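Local coordinates for 16L protein (Yaba-like disease virus, PDB 6TQP), which probably inhibits host-cell apoptosis as a viral Bcl-2-like protein, accommodating a bound peptide on its helical bundle, at residues V21-E26 / A101-I106; N41-L46 / D139-I144; S67-D72 / S107-M112. All coordinates share one frame; numbering follows the deposited sequence.

In the fold
Helix 96-113 takes part in both interaction 1 and interaction 3, packing against helix 12-27 in the first and against the end of helix 38-68 and the turn after it in the second. Interaction 1 lies about 3 Å from the chain's centre, and all its touching side chains are buried. Interactions 2 and 3 lie on opposite sides of that centre, about 25 Å apart between their own centres, and both use helix 38-68 or the turn that follows it. Each is partly open to solvent, at Leu46 and Met112 respectively. All three are apolar, without hydrogen bonds across them: a tyrosine edge enters interaction 1, only aliphatic side chains meet in interaction 2, and a sulfur joins interaction 3.

Interaction 1 of 3, residues V21-E26 / A101-I106; sequences VFYINE and AIISLI
Tyr23 makes the first contact from helix 12-27 by offering the edge of its ring, not a face, to Ile103. The methyl CG2 of Ile103 sits close to the ring plane, 3.6 Å from Tyr23 CD2, with CE2 of the same ring a little farther off. With its CG opposite the backbone N (chi1 -180°), Tyr23 sends the ring out towards the other helix. Ile24 follows and carries more of the contact, touching both Ile103 and Ile106. A bend at its second torsion (chi2 -60°) brings CD1 to 3.6 Å from Ile106 CG2, and the two side chains meet almost perpendicularly. The same Ile24 CD1 lies 3.7 Å from Ile103 O, a carbonyl oxygen that also accepts a hydrogen bond from Ser107 OG, so the methyl covers a polar atom that already has a partner. These short segments run at 37° to each other, their axes approaching to 10.3 Å, and Ile24 and Ile106 are the closest pair along the backbones. Helix 120-134 packs along this junction, with Ile126 against Ile24, Ile129 against Ile106 and Ile133 against Ile103, while Cys51 of helix 38-68 touches Tyr23.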
loop_
_atom_site.group_PDB
_atom_site.type_symbol
_atom_site.label_atom_id
_atom_site.label_comp_id
_atom_site.label_asym_id
_atom_site.label_seq_id
_atom_site.Cartn_x
_atom_site.Cartn_y
_atom_site.Cartn_z
ATOM N N VAL A 21 -8.116 -2.733 -0.727
ATOM C CA VAL A 21 -9.146 -1.769 -1.111
ATOM C C VAL A 21 -9.969 -1.377 0.103
ATOM O O VAL A 21 -10.252 -0.195 0.326
ATOM C CB VAL A 21 -10.023 -2.344 -2.236
ATOM C CG1 VAL A 21 -11.206 -1.405 -2.549
ATOM C CG2 VAL A 21 -9.175 -2.573 -3.472
ATOM N N PHE A 22 -10.358 -2.366 0.910
ATOM C CA PHE A 22 -11.121 -2.088 2.118
ATOM C C PHE A 22 -10.340 -1.179 3.057
ATOM O O PHE A 22 -10.876 -0.196 3.587
ATOM C CB PHE A 22 -11.472 -3.403 2.806
ATOM C CG PHE A 22 -12.347 -3.241 4.016
ATOM C CD1 PHE A 22 -11.793 -2.942 5.249
ATOM C CD2 PHE A 22 -13.720 -3.400 3.920
ATOM C CE1 PHE A 22 -12.593 -2.797 6.371
ATOM C CE2 PHE A 22 -14.530 -3.254 5.037
ATOM C CZ PHE A 22 -13.969 -2.949 6.263
ATOM N N TYR A 23 -9.058 -1.487 3.263
ATOM C CA TYR A 23 -8.236 -0.714 4.190
ATOM C C TYR A 23 -8.089 0.729 3.724
ATOM O O TYR A 23 -8.305 1.676 4.494
ATOM C CB TYR A 23 -6.860 -1.372 4.332
ATOM C CG TYR A 23 -5.950 -0.625 5.280
ATOM C CD1 TYR A 23 -6.305 -0.440 6.615
ATOM C CD2 TYR A 23 -4.755 -0.083 4.843
ATOM C CE1 TYR A 23 -5.480 0.251 7.485
ATOM C CE2 TYR A 23 -3.924 0.606 5.706
ATOM C CZ TYR A 23 -4.283 0.763 7.024
ATOM O OH TYR A 23 -3.442 1.460 7.862
ATOM N N ILE A 24 -7.708 0.916 2.460
ATOM C CA ILE A 24 -7.555 2.263 1.919
ATOM C C ILE A 24 -8.858 3.046 2.048
ATOM O O ILE A 24 -8.854 4.218 2.445
ATOM C CB ILE A 24 -7.065 2.188 0.459
ATOM C CG1 ILE A 24 -5.667 1.554 0.397
ATOM C CG2 ILE A 24 -7.050 3.577 -0.188
ATOM C CD1 ILE A 24 -4.579 2.285 1.173
ATOM N N ASN A 25 -9.995 2.419 1.722
ATOM C CA ASN A 25 -11.270 3.117 1.870
ATOM C C ASN A 25 -11.530 3.473 3.327
ATOM O O ASN A 25 -12.072 4.544 3.626
ATOM C CB ASN A 25 -12.420 2.271 1.319
ATOM C CG ASN A 25 -12.401 2.169 -0.196
ATOM O OD1 ASN A 25 -11.790 2.992 -0.885
ATOM N ND2 ASN A 25 -13.075 1.156 -0.725
ATOM N N GLU A 26 -11.148 2.589 4.248
ATOM C CA GLU A 26 -11.322 2.872 5.667
ATOM C C GLU A 26 -10.490 4.079 6.093
ATOM O O GLU A 26 -10.940 4.901 6.903
ATOM C CB GLU A 26 -10.965 1.626 6.485
ATOM C CG GLU A 26 -10.897 1.844 7.993
ATOM C CD GLU A 26 -10.836 0.533 8.772
ATOM O OE1 GLU A 26 -11.752 -0.302 8.614
ATOM O OE2 GLU A 26 -9.875 0.337 9.543
ATOM N N ALA A 101 4.879 -0.966 3.042
ATOM C CA ALA A 101 5.184 0.456 2.968
ATOM C C ALA A 101 4.344 1.141 1.901
ATOM O O ALA A 101 3.881 2.271 2.098
ATOM C CB ALA A 101 6.667 0.673 2.691
ATOM N N ILE A 102 4.122 0.474 0.765
ATOM C CA ILE A 102 3.338 1.098 -0.300
ATOM C C ILE A 102 1.874 1.249 0.127
ATOM O O ILE A 102 1.211 2.236 -0.221
ATOM C CB ILE A 102 3.486 0.310 -1.612
ATOM C CG1 ILE A 102 4.895 0.541 -2.171
ATOM C CG2 ILE A 102 2.437 0.745 -2.624
ATOM C CD1 ILE A 102 5.251 -0.350 -3.348
ATOM N N ILE A 103 1.334 0.287 0.872
ATOM C CA ILE A 103 -0.036 0.458 1.364
ATOM C C ILE A 103 -0.117 1.699 2.238
ATOM O O ILE A 103 -1.051 2.498 2.126
ATOM C CB ILE A 103 -0.513 -0.796 2.116
ATOM C CG1 ILE A 103 -0.563 -1.979 1.150
ATOM C CG2 ILE A 103 -1.893 -0.554 2.768
ATOM C CD1 ILE A 103 -0.772 -3.323 1.831
ATOM N N SER A 104 0.879 1.899 3.100
ATOM C CA SER A 104 0.901 3.111 3.912
ATOM C C SER A 104 1.016 4.354 3.039
ATOM O O SER A 104 0.411 5.390 3.335
ATOM C CB SER A 104 2.054 3.065 4.913
ATOM O OG SER A 104 1.921 1.970 5.795
ATOM N N LEU A 105 1.817 4.282 1.976
ATOM C CA LEU A 105 1.962 5.419 1.076
ATOM C C LEU A 105 0.622 5.789 0.446
ATOM O O LEU A 105 0.241 6.967 0.402
ATOM C CB LEU A 105 2.998 5.086 -0.006
ATOM C CG LEU A 105 3.151 6.147 -1.094
ATOM C CD1 LEU A 105 3.695 7.451 -0.531
ATOM C CD2 LEU A 105 4.028 5.598 -2.192
ATOM N N ILE A 106 -0.115 4.791 -0.047
ATOM C CA ILE A 106 -1.432 5.050 -0.641
ATOM C C ILE A 106 -2.352 5.687 0.384
ATOM O O ILE A 106 -3.101 6.622 0.069
ATOM C CB ILE A 106 -2.042 3.746 -1.194
ATOM C CG1 ILE A 106 -1.148 3.128 -2.265
ATOM C CG2 ILE A 106 -3.435 3.980 -1.809
ATOM C CD1 ILE A 106 -1.431 1.692 -2.468
#

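Interaction 2 of 3, residues N41-L46 / D139-I144; sequences NKLLNL and DLINFI
Helix 38-68 packs against the C-terminal helix 137-148 in this Bcl-2-like bundle, and Leu43 and Leu46, one turn apart, meet Ile141 and Ile144. Leu43 does its touching with a single branch: CD2 approaches CG2 of Ile141 to 4.3 Å and CD1 of Ile144 to 4.2 Å. Ile144 is the partner shared by both leucines. Its CG1 stands between the backbone N and the carbonyl carbon (chi1 61°), an uncommon setting for a helical isoleucine, and from there the extended chain carries CD1 to where both leucines reach it, 4.2 Å from Leu46 CB. Leu46 CD1 in turn comes up beside Ile144 O, at 4.0 Å. None of these approaches is tight, and the fit is an ordinary van der Waals one. The segment axes are inclined at 61° and come within 10.8 Å of each other. Ile47 of helix 38-68 and Leu100 of helix 96-113 also touch Ile144, while the adjacent Phe143 stacks with an aromatic side chain of the bound peptide. The last helix thus closes against helix 38-68 and helix 96-113 beside the peptide, as expected of an all-helical Bcl-2-like fold with a ligand groove.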
loop_
_atom_site.group_PDB
_atom_site.type_symbol
_atom_site.label_atom_id
_atom_site.label_comp_id
_atom_site.label_asym_id
_atom_site.label_seq_id
_atom_site.Cartn_x
_atom_site.Cartn_y
_atom_site.Cartn_z
ATOM N N ASN A 41 -10.714 -10.595 7.007
ATOM C CA ASN A 41 -10.713 -9.746 8.189
ATOM C C ASN A 41 -9.501 -10.034 9.067
ATOM O O ASN A 41 -8.929 -9.119 9.672
ATOM C CB ASN A 41 -12.014 -9.940 8.969
ATOM C CG ASN A 41 -12.117 -9.014 10.142
ATOM O OD1 ASN A 41 -12.227 -7.807 9.979
ATOM N ND2 ASN A 41 -12.086 -9.573 11.337
ATOM N N LYS A 42 -9.084 -11.300 9.139
ATOM C CA LYS A 42 -7.876 -11.628 9.888
ATOM C C LYS A 42 -6.664 -10.936 9.282
ATOM O O LYS A 42 -5.838 -10.360 10.001
ATOM C CB LYS A 42 -7.670 -13.142 9.915
ATOM C CG LYS A 42 -8.636 -13.878 10.829
ATOM C CD LYS A 42 -8.500 -15.386 10.657
ATOM C CE LYS A 42 -9.414 -16.151 11.604
ATOM N NZ LYS A 42 -8.977 -15.998 13.026
ATOM N N LEU A 43 -6.561 -10.958 7.956
ATOM C CA LEU A 43 -5.436 -10.314 7.291
ATOM C C LEU A 43 -5.489 -8.807 7.467
ATOM O O LEU A 43 -4.448 -8.155 7.612
ATOM C CB LEU A 43 -5.438 -10.663 5.813
ATOM C CG LEU A 43 -5.265 -12.144 5.465
ATOM C CD1 LEU A 43 -5.372 -12.328 3.970
ATOM C CD2 LEU A 43 -3.939 -12.719 5.960
ATOM N N LEU A 44 -6.692 -8.237 7.425
ATOM C CA LEU A 44 -6.852 -6.808 7.669
ATOM C C LEU A 44 -6.262 -6.408 9.017
ATOM O O LEU A 44 -5.500 -5.436 9.111
ATOM C CB LEU A 44 -8.336 -6.429 7.604
ATOM C CG LEU A 44 -8.607 -4.974 8.011
ATOM C CD1 LEU A 44 -8.070 -3.991 7.002
ATOM C CD2 LEU A 44 -10.106 -4.764 8.251
ATOM N N ASN A 45 -6.626 -7.125 10.085
ATOM C CA ASN A 45 -6.124 -6.776 11.411
ATOM C C ASN A 45 -4.597 -6.778 11.445
ATOM O O ASN A 45 -3.984 -5.924 12.090
ATOM C CB ASN A 45 -6.694 -7.733 12.464
ATOM C CG ASN A 45 -8.194 -7.549 12.654
ATOM O OD1 ASN A 45 -8.734 -6.490 12.338
ATOM N ND2 ASN A 45 -8.872 -8.576 13.172
ATOM N N LEU A 46 -3.964 -7.711 10.737
ATOM C CA LEU A 46 -2.505 -7.768 10.734
ATOM C C LEU A 46 -1.915 -6.601 9.950
ATOM O O LEU A 46 -0.978 -5.931 10.405
ATOM C CB LEU A 46 -2.041 -9.094 10.150
ATOM C CG LEU A 46 -2.428 -10.330 10.973
ATOM C CD1 LEU A 46 -2.078 -11.597 10.210
ATOM C CD2 LEU A 46 -1.751 -10.327 12.343
ATOM N N ASP A 139 3.748 -15.003 -0.224
ATOM C CA ASP A 139 4.912 -14.444 0.455
ATOM C C ASP A 139 4.516 -13.309 1.387
ATOM O O ASP A 139 5.063 -13.182 2.487
ATOM C CB ASP A 139 5.935 -13.957 -0.567
ATOM C CG ASP A 139 6.444 -15.073 -1.449
ATOM O OD1 ASP A 139 6.490 -16.226 -0.968
ATOM O OD2 ASP A 139 6.787 -14.801 -2.620
ATOM N N LEU A 140 3.570 -12.469 0.969
ATOM C CA LEU A 140 3.137 -11.383 1.841
ATOM C C LEU A 140 2.402 -11.931 3.059
ATOM O O LEU A 140 2.616 -11.471 4.185
ATOM C CB LEU A 140 2.256 -10.405 1.065
ATOM C CG LEU A 140 1.574 -9.287 1.855
ATOM C CD1 LEU A 140 2.595 -8.437 2.596
ATOM C CD2 LEU A 140 0.778 -8.439 0.893
ATOM N N ILE A 141 1.535 -12.920 2.851
ATOM C CA ILE A 141 0.794 -13.493 3.967
ATOM C C ILE A 141 1.756 -14.126 4.968
ATOM O O ILE A 141 1.641 -13.916 6.182
ATOM C CB ILE A 141 -0.250 -14.494 3.437
ATOM C CG1 ILE A 141 -1.351 -13.736 2.670
ATOM C CG2 ILE A 141 -0.857 -15.324 4.588
ATOM C CD1 ILE A 141 -2.358 -14.624 1.958
ATOM N N ASN A 142 2.742 -14.881 4.480
ATOM C CA ASN A 142 3.722 -15.484 5.381
ATOM C C ASN A 142 4.481 -14.436 6.175
ATOM O O ASN A 142 4.837 -14.669 7.335
ATOM C CB ASN A 142 4.708 -16.349 4.592
ATOM C CG ASN A 142 4.076 -17.619 4.076
ATOM O OD1 ASN A 142 3.003 -18.019 4.532
ATOM N ND2 ASN A 142 4.741 -18.266 3.128
ATOM N N PHE A 143 4.743 -13.277 5.579
ATOM C CA PHE A 143 5.506 -12.256 6.284
ATOM C C PHE A 143 4.694 -11.656 7.424
ATOM O O PHE A 143 5.228 -11.418 8.508
ATOM C CB PHE A 143 5.953 -11.169 5.311
ATOM C CG PHE A 143 6.732 -10.068 5.949
ATOM C CD1 PHE A 143 8.055 -10.254 6.303
ATOM C CD2 PHE A 143 6.147 -8.847 6.197
ATOM C CE1 PHE A 143 8.775 -9.238 6.884
ATOM C CE2 PHE A 143 6.861 -7.829 6.782
ATOM C CZ PHE A 143 8.171 -8.021 7.128
ATOM N N ILE A 144 3.404 -11.401 7.200
ATOM C CA ILE A 144 2.628 -10.734 8.240
ATOM C C ILE A 144 2.119 -11.730 9.277
ATOM O O ILE A 144 1.932 -11.365 10.443
ATOM C CB ILE A 144 1.478 -9.922 7.623
ATOM C CG1 ILE A 144 0.528 -10.824 6.848
ATOM C CG2 ILE A 144 2.040 -8.821 6.733
ATOM C CD1 ILE A 144 -0.654 -10.080 6.258
#

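Interaction 3 of 3, residues S67-D72 / S107-M112; sequences SLLKVD and SMIVEM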
loop_
_atom_site.group_PDB
_atom_site.type_symbol
_atom_site.label_atom_id
_atom_site.label_comp_id
_atom_site.label_asym_id
_atom_site.label_seq_id
_atom_site.Cartn_x
_atom_site.Cartn_y
_atom_site.Cartn_z
ATOM N N SER A 67 5.462 14.415 -2.087
ATOM C CA SER A 67 5.922 15.645 -2.727
ATOM C C SER A 67 6.502 15.343 -4.101
ATOM O O SER A 67 6.221 16.046 -5.079
ATOM C CB SER A 67 6.966 16.356 -1.865
ATOM O OG SER A 67 7.464 17.495 -2.538
ATOM N N LEU A 68 7.321 14.300 -4.195
ATOM C CA LEU A 68 7.851 13.918 -5.498
ATOM C C LEU A 68 6.724 13.575 -6.462
ATOM O O LEU A 68 6.750 13.982 -7.629
ATOM C CB LEU A 68 8.797 12.728 -5.358
ATOM C CG LEU A 68 10.060 12.928 -4.528
ATOM C CD1 LEU A 68 10.864 11.625 -4.517
ATOM C CD2 LEU A 68 10.903 14.064 -5.065
ATOM N N LEU A 69 5.723 12.830 -5.986
ATOM C CA LEU A 69 4.617 12.384 -6.830
ATOM C C LEU A 69 3.630 13.496 -7.159
ATOM O O LEU A 69 2.690 13.254 -7.927
ATOM C CB LEU A 69 3.861 11.245 -6.145
ATOM C CG LEU A 69 4.660 9.987 -5.830
ATOM C CD1 LEU A 69 3.848 9.081 -4.918
ATOM C CD2 LEU A 69 5.026 9.284 -7.112
ATOM N N LYS A 70 3.804 14.687 -6.587
ATOM C CA LYS A 70 2.898 15.818 -6.823
ATOM C C LYS A 70 1.449 15.433 -6.521
ATOM O O LYS A 70 0.537 15.676 -7.315
ATOM C CB LYS A 70 3.039 16.327 -8.259
ATOM C CG LYS A 70 4.482 16.593 -8.683
ATOM C CD LYS A 70 4.627 16.704 -10.201
ATOM C CE LYS A 70 4.076 18.013 -10.726
ATOM N NZ LYS A 70 4.878 19.176 -10.251
ATOM N N VAL A 71 1.231 14.855 -5.339
ATOM C CA VAL A 71 -0.087 14.323 -5.002
ATOM C C VAL A 71 -1.145 15.404 -4.920
ATOM O O VAL A 71 -2.340 15.088 -4.859
ATOM C CB VAL A 71 -0.056 13.558 -3.668
ATOM C CG1 VAL A 71 0.887 12.377 -3.767
ATOM C CG2 VAL A 71 0.307 14.509 -2.522
ATOM N N ASP A 72 -0.750 16.672 -4.866
ATOM C CA ASP A 72 -1.751 17.728 -4.891
ATOM C C ASP A 72 -2.437 17.819 -6.250
ATOM O O ASP A 72 -3.537 18.370 -6.341
ATOM C CB ASP A 72 -1.109 19.065 -4.514
ATOM C CG ASP A 72 -0.080 19.530 -5.531
ATOM O OD1 ASP A 72 -0.442 20.331 -6.419
ATOM O OD2 ASP A 72 1.086 19.088 -5.448
ATOM N N SER A 107 -2.311 5.203 1.628
ATOM C CA SER A 107 -3.147 5.810 2.670
ATOM C C SER A 107 -2.868 7.298 2.789
ATOM O O SER A 107 -3.796 8.117 2.862
ATOM C CB SER A 107 -2.906 5.124 4.014
ATOM O OG SER A 107 -3.334 3.782 3.961
ATOM N N MET A 108 -1.588 7.673 2.815
ATOM C CA MET A 108 -1.254 9.088 2.894
ATOM C C MET A 108 -1.709 9.839 1.650
ATOM O O MET A 108 -2.234 10.951 1.757
ATOM C CB MET A 108 0.242 9.279 3.087
ATOM C CG MET A 108 0.620 10.752 3.150
ATOM S SD MET A 108 2.380 10.966 3.413
ATOM C CE MET A 108 2.399 10.496 5.143
ATOM N N ILE A 109 -1.489 9.270 0.460
ATOM C CA ILE A 109 -1.922 9.943 -0.767
ATOM C C ILE A 109 -3.398 10.283 -0.672
ATOM O O ILE A 109 -3.821 11.410 -0.953
ATOM C CB ILE A 109 -1.627 9.069 -1.999
ATOM C CG1 ILE A 109 -0.120 8.885 -2.158
ATOM C CG2 ILE A 109 -2.202 9.715 -3.278
ATOM C CD1 ILE A 109 0.280 7.914 -3.251
ATOM N N VAL A 110 -4.198 9.306 -0.246
ATOM C CA VAL A 110 -5.641 9.493 -0.154
ATOM C C VAL A 110 -5.975 10.548 0.893
ATOM O O VAL A 110 -6.850 11.403 0.687
ATOM C CB VAL A 110 -6.300 8.136 0.149
ATOM C CG1 VAL A 110 -7.627 8.288 0.825
ATOM C CG2 VAL A 110 -6.441 7.322 -1.145
ATOM N N GLU A 111 -5.288 10.503 2.038
ATOM C CA GLU A 111 -5.544 11.489 3.084
ATOM C C GLU A 111 -5.131 12.889 2.644
ATOM O O GLU A 111 -5.744 13.874 3.068
ATOM C CB GLU A 111 -4.813 11.091 4.367
ATOM C CG GLU A 111 -5.414 9.864 5.060
ATOM C CD GLU A 111 -4.686 9.490 6.341
ATOM O OE1 GLU A 111 -3.598 10.049 6.598
ATOM O OE2 GLU A 111 -5.207 8.637 7.090
ATOM N N MET A 112 -4.110 13.000 1.794
ATOM C CA MET A 112 -3.664 14.314 1.337
ATOM C C MET A 112 -4.574 14.874 0.249
ATOM O O MET A 112 -5.083 15.991 0.377
ATOM C CB MET A 112 -2.226 14.233 0.830
ATOM C CG MET A 112 -1.213 14.163 1.938
ATOM S SD MET A 112 0.466 14.129 1.318
ATOM C CE MET A 112 1.384 14.348 2.844
#
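Val71 and Leu69 meet Ile109 and Met112 without any flat group taking part; the contact is apolar, made of aliphatic branches and one thioether sulfur. It belongs to the Bcl-2-like helical fold, where the turn leaving helix 38-68 folds against helix 96-113. A Schellman motif ends the earlier helix: Lys70 takes a positive phi of 54°, which turns the chain so that Val71 points at the other segment. The two branches of Val71 divide the work. CG1 touches Ile109 along its side, 4.0 Å from Ile109 CG1 and 4.1 Å from Ile109 CG2. Leu69 approaches the same isoleucine at its far end, with its CD1 4.1 Å from Ile109 CD1. Ile86 of helix 76-92 packs on Ile109 as well, and an apolar side chain of the bound peptide touches Leu69, so the turn lies next to the peptide site. Met112 is the exposed member of the group. It runs out straight past CG and brings SD to 3.9 Å from Val71 CG2, the branch of that valine flanked by both backbone neighbours of CA.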